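PDB 3KZW: cytosol aminopeptidase from Staphylococcus aureus subsp. aureus, which probably removes N-terminal amino acids from peptides as a metal-dependent leucyl aminopeptidase of the cytosol aminopeptidase family, assembled as a hexamer. Local coordinates for residues A[104-109]-A[140-145]; A[158-163]-A[202-207]; A[467-472]-A[476-481]. All blocks are in the same frame, centred on the assembly; numbering follows the deposited sequence.

Contact 1. Residues A[104-109]-A[140-145]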
loop_
_atom_site.group_PDB
_atom_site.type_symbol
_atom_site.label_atom_id
_atom_site.label_comp_id
_atom_site.label_asym_id
_atom_site.label_seq_id
_atom_site.Cartn_x
_atom_site.Cartn_y
_atom_site.Cartn_z
ATOM N N LYS A 104 46.992 -25.190 -2.178
ATOM C CA LYS A 104 46.723 -25.749 -0.853
ATOM C C LYS A 104 45.277 -25.494 -0.437
ATOM O O LYS A 104 44.617 -26.377 0.114
ATOM C CB LYS A 104 47.664 -25.149 0.200
ATOM C CG LYS A 104 49.148 -25.358 -0.050
ATOM C CD LYS A 104 49.974 -24.698 1.052
ATOM C CE LYS A 104 51.437 -24.523 0.654
ATOM N NZ LYS A 104 52.196 -25.808 0.631
ATOM N N THR A 105 44.793 -24.283 -0.711
ATOM C CA THR A 105 43.463 -23.849 -0.278
ATOM C C THR A 105 42.488 -23.716 -1.451
ATOM O O THR A 105 41.761 -22.723 -1.559
ATOM C CB THR A 105 43.532 -22.511 0.503
ATOM O OG1 THR A 105 44.176 -21.513 -0.300
ATOM C CG2 THR A 105 44.298 -22.684 1.812
ATOM N N ARG A 106 42.477 -24.722 -2.322
ATOM C CA ARG A 106 41.601 -24.718 -3.494
ATOM C C ARG A 106 40.362 -25.590 -3.277
ATOM O O ARG A 106 40.444 -26.819 -3.274
ATOM C CB ARG A 106 42.367 -25.152 -4.748
ATOM C CG ARG A 106 41.627 -24.884 -6.053
ATOM C CD ARG A 106 42.493 -25.162 -7.272
ATOM N NE ARG A 106 42.788 -26.586 -7.440
ATOM C CZ ARG A 106 43.284 -27.131 -8.551
ATOM N NH1 ARG A 106 43.540 -26.380 -9.613
ATOM N NH2 ARG A 106 43.516 -28.434 -8.603
ATOM N N SER A 107 39.218 -24.935 -3.102
ATOM C CA SER A 107 37.949 -25.611 -2.842
ATOM C C SER A 107 37.309 -26.134 -4.127
ATOM O O SER A 107 37.793 -25.858 -5.228
ATOM C CB SER A 107 36.985 -24.660 -2.128
ATOM O OG SER A 107 36.730 -23.506 -2.915
ATOM N N TYR A 108 36.224 -26.893 -3.976
ATOM C CA TYR A 108 35.445 -27.381 -5.114
ATOM C C TYR A 108 34.758 -26.228 -5.848
ATOM O O TYR A 108 34.610 -26.262 -7.072
ATOM C CB TYR A 108 34.417 -28.423 -4.659
ATOM C CG TYR A 108 33.554 -28.981 -5.773
ATOM C CD1 TYR A 108 34.060 -29.919 -6.671
ATOM C CD2 TYR A 108 32.227 -28.576 -5.922
ATOM C CE1 TYR A 108 33.271 -30.435 -7.696
ATOM C CE2 TYR A 108 31.427 -29.085 -6.942
ATOM C CZ TYR A 108 31.956 -30.013 -7.825
ATOM O OH TYR A 108 31.164 -30.519 -8.834
ATOM N N GLN A 109 34.343 -25.214 -5.091
ATOM C CA GLN A 109 33.778 -23.988 -5.658
ATOM C C GLN A 109 34.792 -23.304 -6.577
ATOM O O GLN A 109 34.444 -22.865 -7.673
ATOM C CB GLN A 109 33.336 -23.035 -4.543
ATOM C CG GLN A 109 32.593 -21.795 -5.028
ATOM C CD GLN A 109 32.368 -20.778 -3.922
ATOM O OE1 GLN A 109 31.232 -20.530 -3.515
ATOM N NE2 GLN A 109 33.453 -20.189 -3.426
ATOM N N LYS A 140 49.099 -32.129 -6.268
ATOM C CA LYS A 140 49.335 -33.130 -5.238
ATOM C C LYS A 140 48.221 -33.128 -4.181
ATOM O O LYS A 140 48.018 -34.123 -3.487
ATOM C CB LYS A 140 50.698 -32.866 -4.581
ATOM C CG LYS A 140 50.919 -31.397 -4.178
ATOM C CD LYS A 140 52.326 -31.106 -3.660
ATOM C CE LYS A 140 53.287 -30.737 -4.778
ATOM N NZ LYS A 140 54.447 -29.954 -4.272
ATOM N N TYR A 141 47.496 -32.011 -4.085
ATOM C CA TYR A 141 46.521 -31.781 -3.011
ATOM C C TYR A 141 45.130 -32.349 -3.268
ATOM O O TYR A 141 44.446 -32.772 -2.334
ATOM C CB TYR A 141 46.423 -30.285 -2.686
ATOM C CG TYR A 141 47.714 -29.712 -2.154
ATOM C CD1 TYR A 141 48.160 -30.027 -0.868
ATOM C CD2 TYR A 141 48.499 -28.872 -2.937
ATOM C CE1 TYR A 141 49.354 -29.515 -0.373
ATOM C CE2 TYR A 141 49.697 -28.353 -2.451
ATOM C CZ TYR A 141 50.116 -28.680 -1.169
ATOM O OH TYR A 141 51.297 -28.171 -0.682
ATOM N N ASP A 142 44.712 -32.356 -4.526
ATOM C CA ASP A 142 43.368 -32.809 -4.868
ATOM C C ASP A 142 43.358 -34.161 -5.564
ATOM O O ASP A 142 44.323 -34.538 -6.234
ATOM C CB ASP A 142 42.632 -31.761 -5.710
ATOM C CG ASP A 142 43.565 -30.974 -6.606
ATOM O OD1 ASP A 142 44.230 -31.584 -7.475
ATOM O OD2 ASP A 142 43.635 -29.738 -6.433
ATOM N N GLN A 143 42.259 -34.887 -5.376
ATOM C CA GLN A 143 42.040 -36.151 -6.055
ATOM C C GLN A 143 41.668 -35.869 -7.506
ATOM O O GLN A 143 41.041 -34.848 -7.815
ATOM C CB GLN A 143 40.946 -36.962 -5.356
ATOM C CG GLN A 143 40.950 -38.442 -5.717
ATOM C CD GLN A 143 40.113 -39.294 -4.774
ATOM O OE1 GLN A 143 40.619 -40.241 -4.165
ATOM N NE2 GLN A 143 38.828 -38.965 -4.651
ATOM N N LEU A 144 42.074 -36.779 -8.386
ATOM C CA LEU A 144 41.880 -36.647 -9.825
ATOM C C LEU A 144 40.407 -36.518 -10.213
ATOM O O LEU A 144 40.068 -35.779 -11.138
ATOM C CB LEU A 144 42.509 -37.850 -10.530
ATOM C CG LEU A 144 42.658 -37.868 -12.051
ATOM C CD1 LEU A 144 43.679 -36.845 -12.520
ATOM C CD2 LEU A 144 43.055 -39.265 -12.499
ATOM N N SER A 145 39.541 -37.229 -9.496
ATOM C CA SER A 145 38.121 -37.272 -9.827
ATOM C C SER A 145 37.407 -35.936 -9.649
ATOM O O SER A 145 36.525 -35.614 -10.437
ATOM C CB SER A 145 37.404 -38.366 -9.034
ATOM O OG SER A 145 37.052 -37.925 -7.737
#

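Contact 2. Residues A[158-163]-A[202-207]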
loop_
_atom_site.group_PDB
_atom_site.type_symbol
_atom_site.label_atom_id
_atom_site.label_comp_id
_atom_site.label_asym_id
_atom_site.label_seq_id
_atom_site.Cartn_x
_atom_site.Cartn_y
_atom_site.Cartn_z
ATOM N N ALA A 158 28.243 -24.262 -17.658
ATOM C CA ALA A 158 28.695 -22.873 -17.739
ATOM C C ALA A 158 28.450 -22.253 -19.114
ATOM O O ALA A 158 28.309 -21.035 -19.235
ATOM C CB ALA A 158 30.164 -22.771 -17.371
ATOM N N THR A 159 28.393 -23.100 -20.140
ATOM C CA THR A 159 28.267 -22.647 -21.525
ATOM C C THR A 159 26.826 -22.696 -22.035
ATOM O O THR A 159 26.575 -22.499 -23.226
ATOM C CB THR A 159 29.156 -23.482 -22.460
ATOM O OG1 THR A 159 28.759 -24.857 -22.390
ATOM C CG2 THR A 159 30.617 -23.359 -22.062
ATOM N N TYR A 160 25.888 -22.955 -21.129
ATOM C CA TYR A 160 24.476 -23.083 -21.474
ATOM C C TYR A 160 23.892 -21.771 -21.992
ATOM O O TYR A 160 24.208 -20.693 -21.482
ATOM C CB TYR A 160 23.681 -23.581 -20.260
ATOM C CG TYR A 160 22.181 -23.631 -20.454
ATOM C CD1 TYR A 160 21.580 -24.696 -21.119
ATOM C CD2 TYR A 160 21.361 -22.616 -19.961
ATOM C CE1 TYR A 160 20.202 -24.748 -21.296
ATOM C CE2 TYR A 160 19.982 -22.657 -20.134
ATOM C CZ TYR A 160 19.411 -23.725 -20.802
ATOM O OH TYR A 160 18.050 -23.772 -20.974
ATOM N N GLU A 161 23.056 -21.875 -23.021
ATOM C CA GLU A 161 22.270 -20.742 -23.501
ATOM C C GLU A 161 20.925 -21.189 -24.061
ATOM O O GLU A 161 20.820 -22.256 -24.671
ATOM C CB GLU A 161 23.052 -19.893 -24.517
ATOM C CG GLU A 161 23.612 -20.653 -25.716
ATOM C CD GLU A 161 24.474 -19.779 -26.628
ATOM O OE1 GLU A 161 24.109 -18.603 -26.877
ATOM O OE2 GLU A 161 25.516 -20.280 -27.106
ATOM N N PHE A 162 19.900 -20.373 -23.826
ATOM C CA PHE A 162 18.552 -20.629 -24.327
ATOM C C PHE A 162 18.180 -19.555 -25.355
ATOM O O PHE A 162 17.548 -18.546 -25.029
ATOM C CB PHE A 162 17.552 -20.664 -23.163
ATOM C CG PHE A 162 16.217 -21.260 -23.520
ATOM C CD1 PHE A 162 16.028 -22.636 -23.498
ATOM C CD2 PHE A 162 15.145 -20.444 -23.864
ATOM C CE1 PHE A 162 14.794 -23.192 -23.824
ATOM C CE2 PHE A 162 13.909 -20.992 -24.193
ATOM C CZ PHE A 162 13.733 -22.368 -24.172
ATOM N N ASP A 163 18.597 -19.779 -26.600
ATOM C CA ASP A 163 18.401 -18.806 -27.676
ATOM C C ASP A 163 17.456 -19.326 -28.763
ATOM O O ASP A 163 17.497 -18.872 -29.909
ATOM C CB ASP A 163 19.755 -18.376 -28.269
ATOM C CG ASP A 163 20.551 -19.547 -28.862
ATOM O OD1 ASP A 163 20.268 -20.721 -28.523
ATOM O OD2 ASP A 163 21.474 -19.284 -29.671
ATOM N N LEU A 202 18.982 -29.968 -19.330
ATOM C CA LEU A 202 17.680 -30.504 -19.717
ATOM C C LEU A 202 16.589 -29.915 -18.828
ATOM O O LEU A 202 15.524 -29.535 -19.316
ATOM C CB LEU A 202 17.666 -32.036 -19.641
ATOM C CG LEU A 202 16.338 -32.746 -19.952
ATOM C CD1 LEU A 202 15.972 -32.644 -21.430
ATOM C CD2 LEU A 202 16.383 -34.199 -19.513
ATOM N N ALA A 203 16.872 -29.847 -17.528
ATOM C CA ALA A 203 15.971 -29.242 -16.552
ATOM C C ALA A 203 15.792 -27.751 -16.839
ATOM O O ALA A 203 14.673 -27.228 -16.781
ATOM C CB ALA A 203 16.495 -29.462 -15.144
ATOM N N ARG A 204 16.902 -27.084 -17.159
ATOM C CA ARG A 204 16.904 -25.667 -17.515
ATOM C C ARG A 204 16.045 -25.376 -18.739
ATOM O O ARG A 204 15.338 -24.370 -18.773
ATOM C CB ARG A 204 18.331 -25.186 -17.778
ATOM C CG ARG A 204 19.146 -24.892 -16.540
ATOM C CD ARG A 204 20.584 -24.634 -16.927
ATOM N NE ARG A 204 21.321 -23.932 -15.883
ATOM C CZ ARG A 204 22.621 -23.665 -15.929
ATOM N NH1 ARG A 204 23.353 -24.047 -16.967
ATOM N NH2 ARG A 204 23.195 -23.021 -14.927
ATOM N N ASP A 205 16.118 -26.256 -19.739
ATOM C CA ASP A 205 15.339 -26.112 -20.969
ATOM C C ASP A 205 13.836 -26.125 -20.701
ATOM O O ASP A 205 13.098 -25.299 -21.243
ATOM C CB ASP A 205 15.714 -27.197 -21.983
ATOM C CG ASP A 205 16.970 -26.857 -22.776
ATOM O OD1 ASP A 205 17.448 -25.701 -22.706
ATOM O OD2 ASP A 205 17.478 -27.754 -23.485
ATOM N N PHE A 206 13.389 -27.054 -19.859
ATOM C CA PHE A 206 11.987 -27.120 -19.461
ATOM C C PHE A 206 11.565 -25.871 -18.695
ATOM O O PHE A 206 10.467 -25.361 -18.892
ATOM C CB PHE A 206 11.710 -28.369 -18.619
ATOM C CG PHE A 206 11.615 -29.639 -19.418
ATOM C CD1 PHE A 206 10.687 -29.764 -20.449
ATOM C CD2 PHE A 206 12.440 -30.722 -19.125
ATOM C CE1 PHE A 206 10.595 -30.944 -21.188
ATOM C CE2 PHE A 206 12.356 -31.906 -19.855
ATOM C CZ PHE A 206 11.429 -32.016 -20.891
ATOM N N SER A 207 12.448 -25.385 -17.828
ATOM C CA SER A 207 12.163 -24.221 -16.998
ATOM C C SER A 207 12.099 -22.925 -17.809
ATOM O O SER A 207 11.229 -22.089 -17.579
ATOM C CB SER A 207 13.198 -24.097 -15.881
ATOM O OG SER A 207 13.222 -25.262 -15.075
#

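Contact 3. Residues A[467-472]-A[476-481]. With NA (sodium ion), chain R.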
loop_
_atom_site.group_PDB
_atom_site.type_symbol
_atom_site.label_atom_id
_atom_site.label_comp_id
_atom_site.label_asym_id
_atom_site.label_seq_id
_atom_site.Cartn_x
_atom_site.Cartn_y
_atom_site.Cartn_z
ATOM N N SER A 467 4.850 -28.786 6.816
ATOM C CA SER A 467 3.992 -29.625 7.648
ATOM C C SER A 467 2.815 -30.173 6.847
ATOM O O SER A 467 2.432 -31.330 7.010
ATOM C CB SER A 467 3.477 -28.830 8.848
ATOM O OG SER A 467 2.654 -29.631 9.679
ATOM N N PHE A 468 2.255 -29.334 5.980
ATOM C CA PHE A 468 1.131 -29.723 5.135
ATOM C C PHE A 468 1.520 -30.824 4.148
ATOM O O PHE A 468 0.810 -31.821 4.019
ATOM C CB PHE A 468 0.571 -28.509 4.391
ATOM C CG PHE A 468 -0.725 -28.775 3.679
ATOM C CD1 PHE A 468 -0.734 -29.254 2.373
ATOM C CD2 PHE A 468 -1.941 -28.537 4.309
ATOM C CE1 PHE A 468 -1.934 -29.500 1.706
ATOM C CE2 PHE A 468 -3.145 -28.776 3.653
ATOM C CZ PHE A 468 -3.141 -29.260 2.349
ATOM N N VAL A 469 2.648 -30.637 3.467
ATOM C CA VAL A 469 3.140 -31.599 2.481
ATOM C C VAL A 469 3.559 -32.927 3.128
ATOM O O VAL A 469 3.166 -33.995 2.654
ATOM C CB VAL A 469 4.295 -31.002 1.635
ATOM C CG1 VAL A 469 4.899 -32.047 0.706
ATOM C CG2 VAL A 469 3.797 -29.811 0.832
ATOM N N THR A 470 4.328 -32.853 4.217
ATOM C CA THR A 470 4.874 -34.052 4.870
ATOM C C THR A 470 3.825 -34.864 5.624
ATOM O O THR A 470 4.093 -35.994 6.044
ATOM C CB THR A 470 6.041 -33.720 5.823
ATOM O OG1 THR A 470 5.626 -32.719 6.759
ATOM C CG2 THR A 470 7.251 -33.220 5.039
ATOM N N HIS A 471 2.639 -34.285 5.797
ATOM C CA HIS A 471 1.513 -34.967 6.435
ATOM C C HIS A 471 1.063 -36.176 5.622
ATOM O O HIS A 471 0.663 -37.191 6.182
ATOM C CB HIS A 471 0.346 -33.993 6.620
ATOM C CG HIS A 471 -0.927 -34.640 7.084
ATOM N ND1 HIS A 471 -1.174 -34.938 8.408
ATOM C CD2 HIS A 471 -2.030 -35.030 6.400
ATOM C CE1 HIS A 471 -2.369 -35.489 8.517
ATOM N NE2 HIS A 471 -2.910 -35.556 7.314
ATOM N N PHE A 472 1.156 -36.061 4.301
ATOM C CA PHE A 472 0.585 -37.047 3.385
ATOM C C PHE A 472 1.468 -38.277 3.138
ATOM O O PHE A 472 1.071 -39.207 2.425
ATOM C CB PHE A 472 0.191 -36.368 2.070
ATOM C CG PHE A 472 -1.003 -35.466 2.201
ATOM C CD1 PHE A 472 -0.858 -34.159 2.659
ATOM C CD2 PHE A 472 -2.277 -35.928 1.881
ATOM C CE1 PHE A 472 -1.962 -33.322 2.790
ATOM C CE2 PHE A 472 -3.389 -35.099 2.006
ATOM C CZ PHE A 472 -3.232 -33.792 2.461
ATOM N N THR A 476 6.380 -42.635 6.632
ATOM C CA THR A 476 7.455 -42.832 5.658
ATOM C C THR A 476 8.452 -41.676 5.729
ATOM O O THR A 476 8.040 -40.516 5.728
ATOM C CB THR A 476 6.891 -42.933 4.224
ATOM O OG1 THR A 476 5.861 -43.926 4.188
ATOM C CG2 THR A 476 7.983 -43.299 3.224
ATOM N N PRO A 477 9.763 -41.989 5.814
ATOM C CA PRO A 477 10.808 -40.967 5.785
ATOM C C PRO A 477 10.609 -39.979 4.636
ATOM O O PRO A 477 10.547 -40.381 3.475
ATOM C CB PRO A 477 12.083 -41.789 5.584
ATOM C CG PRO A 477 11.797 -43.061 6.286
ATOM C CD PRO A 477 10.329 -43.329 6.069
ATOM N N HIS A 478 10.497 -38.700 4.979
ATOM C CA HIS A 478 10.144 -37.660 4.020
ATOM C C HIS A 478 11.032 -36.430 4.202
ATOM O O HIS A 478 11.141 -35.893 5.309
ATOM C CB HIS A 478 8.670 -37.270 4.201
ATOM C CG HIS A 478 8.109 -36.425 3.096
ATOM N ND1 HIS A 478 6.771 -36.428 2.772
ATOM C CD2 HIS A 478 8.698 -35.551 2.244
ATOM C CE1 HIS A 478 6.558 -35.591 1.772
ATOM N NE2 HIS A 478 7.712 -35.049 1.430
ATOM N N ILE A 479 11.670 -35.997 3.117
ATOM C CA ILE A 479 12.382 -34.721 3.110
ATOM C C ILE A 479 11.760 -33.760 2.096
ATOM O O ILE A 479 11.588 -34.097 0.925
ATOM C CB ILE A 479 13.896 -34.873 2.835
ATOM C CG1 ILE A 479 14.535 -35.852 3.823
ATOM C CG2 ILE A 479 14.583 -33.510 2.927
ATOM C CD1 ILE A 479 15.947 -36.260 3.467
ATOM N N HIS A 480 11.420 -32.563 2.568
ATOM C CA HIS A 480 10.827 -31.525 1.734
ATOM C C HIS A 480 11.853 -30.429 1.440
ATOM O O HIS A 480 12.454 -29.862 2.357
ATOM C CB HIS A 480 9.579 -30.952 2.420
ATOM C CG HIS A 480 9.082 -29.678 1.816
ATOM N ND1 HIS A 480 8.600 -29.603 0.527
ATOM C CD2 HIS A 480 8.988 -28.426 2.325
ATOM C CE1 HIS A 480 8.239 -28.359 0.263
ATOM N NE2 HIS A 480 8.462 -27.625 1.340
ATOM N N PHE A 481 12.053 -30.145 0.155
ATOM C CA PHE A 481 13.001 -29.121 -0.277
ATOM C C PHE A 481 12.292 -27.905 -0.873
ATOM O O PHE A 481 11.744 -27.973 -1.980
ATOM C CB PHE A 481 13.986 -29.690 -1.301
ATOM C CG PHE A 481 14.918 -30.729 -0.748
ATOM C CD1 PHE A 481 15.987 -30.362 0.064
ATOM C CD2 PHE A 481 14.746 -32.071 -1.060
ATOM C CE1 PHE A 481 16.860 -31.322 0.570
ATOM C CE2 PHE A 481 15.615 -33.034 -0.568
ATOM C CZ PHE A 481 16.676 -32.658 0.250
HETATM NA NA NA R . 4.828 -37.446 7.877
HETATM O O HOH W 1 6.572 -38.691 7.036
HETATM O O HOH W 2 2.908 -37.072 9.251
#

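Contact 1. Residues A[104-109]-A[140-145]
Arg106 and Asp142 form a salt bridge near the surface, with NH2 of Arg106 2.5 Å from OD2 of Asp142. The N-H...O angle is 156°, and the acceptor lies close to the guanidinium plane at its edge. Seen from the aspartate, the donor stands above the carboxylate, 42° out of its plane. Arg106 gets there by a chain that runs out extended and then bends at chi3 (68°). Beside this pair, Lys104 and Tyr141 pack against each other: CA of Lys104 sits over the tyrosine ring, 4.2 Å from its centroid, in a CH-pi contact. The lysine chain follows the ring outward, CG passing 3.6 Å from CZ of Tyr141, and NZ donates to OH of Tyr141 at 2.8 Å. Lys140 CG lies against the opposite face, toward the rim. Both segments run from loops into the first residues of helices 108-124 and 144-157 in the alpha/beta N-terminal domain, after strands 91-101 and 129-133, so the contact ties together two helix entrances. Farther out, Arg106 NH2 also bonds Phe137 O, while Asp142 OD1 accepts from Ser139 N, which fixes the carboxylate from its own loop. Val147 packs on both side chains of the salt bridge. Ser107 is the N-cap of helix 108-124: its side chain caps a backbone N past Gln109, and its own N donates to Asp110 OD2, the reciprocal bond of a capping box.

Contact 2. Residues A[158-163]-A[202-207]
Tyr160 lies antiparallel along Arg204 of helix 188-208, ring base by the guanidinium and phenol end by Arg204 CB. A chi1 of 174°, setting CG opposite the backbone N, carries the Tyr160 ring in toward the helix. CB of Tyr160 begins the contact 3.3 Å from NH1 of Arg204. Next the ring takes CD of Arg204 over one face, 3.8 Å from the centroid and displaced toward the rim, a CH-pi contact. Farther along, CZ of Tyr160 rests 3.5 Å from CB of Arg204, and CE1 comes 3.2 Å from OD1 of Asp205. At the tip, OH of Tyr160 donates to OD1 of Asp205 at 2.7 Å, on the anti side of the carboxylate. Phe162 turns its edge to the same oxygen, CD1 3.5 Å from OD1 of Asp205, and also packs on Ile449 of a second subunit. The loop following helix 144-157 is thereby fastened to the long helix 188-208. Asn495 O, Pro500 O and Arg157 O all receive hydrogen bonds from the Arg204 guanidinium, leaving its aliphatic part to the ring. Since Tyr160 OH also pairs with Asn208 ND2, the phenol probably both gives and accepts, and the carboxylate would polarise it.

Contact 3. Residues A[467-472]-A[476-481]
Thr470 and His478 face each other across a tight connection, their CA atoms 6.4 Å apart, where helix 461-470 gives way, through a short turn, to strand 478-482. CG2 of Thr470 stands over the centre of the His478 imidazole, 3.8 Å from the ring centroid and only 7° off its normal, a CH-pi contact. The threonine rotamer (chi1 54°) puts this methyl opposite the carbonyl carbon and OG1 between N and C, where it bonds Ala466 O one turn back. From the preceding residue, Val469 brings CG1 within 4.1 Å of CE1 of His478, the two side chains crossing at about a right angle. His480, two residues on and pointing its CB to the same side of the strand, closes the packing with its CB 4.2 Å from CG2 of Thr470. In the catalytic domain this joins a helix to a strand of the mixed sheet, where 478-482 runs parallel to 386-391. Asp389 of that neighbouring strand links the two histidines, OD2 to His478 NE2 and OD1 to His480 ND1. Ser473 OG bonds both His478 ND1 and Thr470 O. The same carbonyl binds a sodium ion, Thr470 O lying 2.5 Å from the metal. Gly474 O and two waters are the other ligands. One of these waters donates to Thr476 O at 2.7 Å. Direct packing is therefore nonpolar, while polar linkage runs round it through Ser473, the metal and its water. With both nitrogens bonded, the His478 ring is fixed in rotation beneath the methyl; if Ser473 OG, which bonds Thr470 O, accepts from ND1, the Asp389 carboxylate would probably favour a protonated His478.

Overall arrangement
The three contacts follow one another along the chain without touching. Contact 1 belongs to the N-terminal domain and contact 3 to the catalytic domain; these two are farthest apart, with centres 36 Å from each other and nearest atoms about 17 Å. Contact 2 joins the loop beyond helix 144-157, the helix that starts at contact 1, to helix 188-208, and its nearest atoms lie about 11 Å from contact 1 and about 13 Å from contact 3. Contact 3 holds a sodium ion directly, though nothing marks that site as catalytic and sodium is the sole metal modelled. Of the three, contact 2 alone is touched by another subunit of the hexamer.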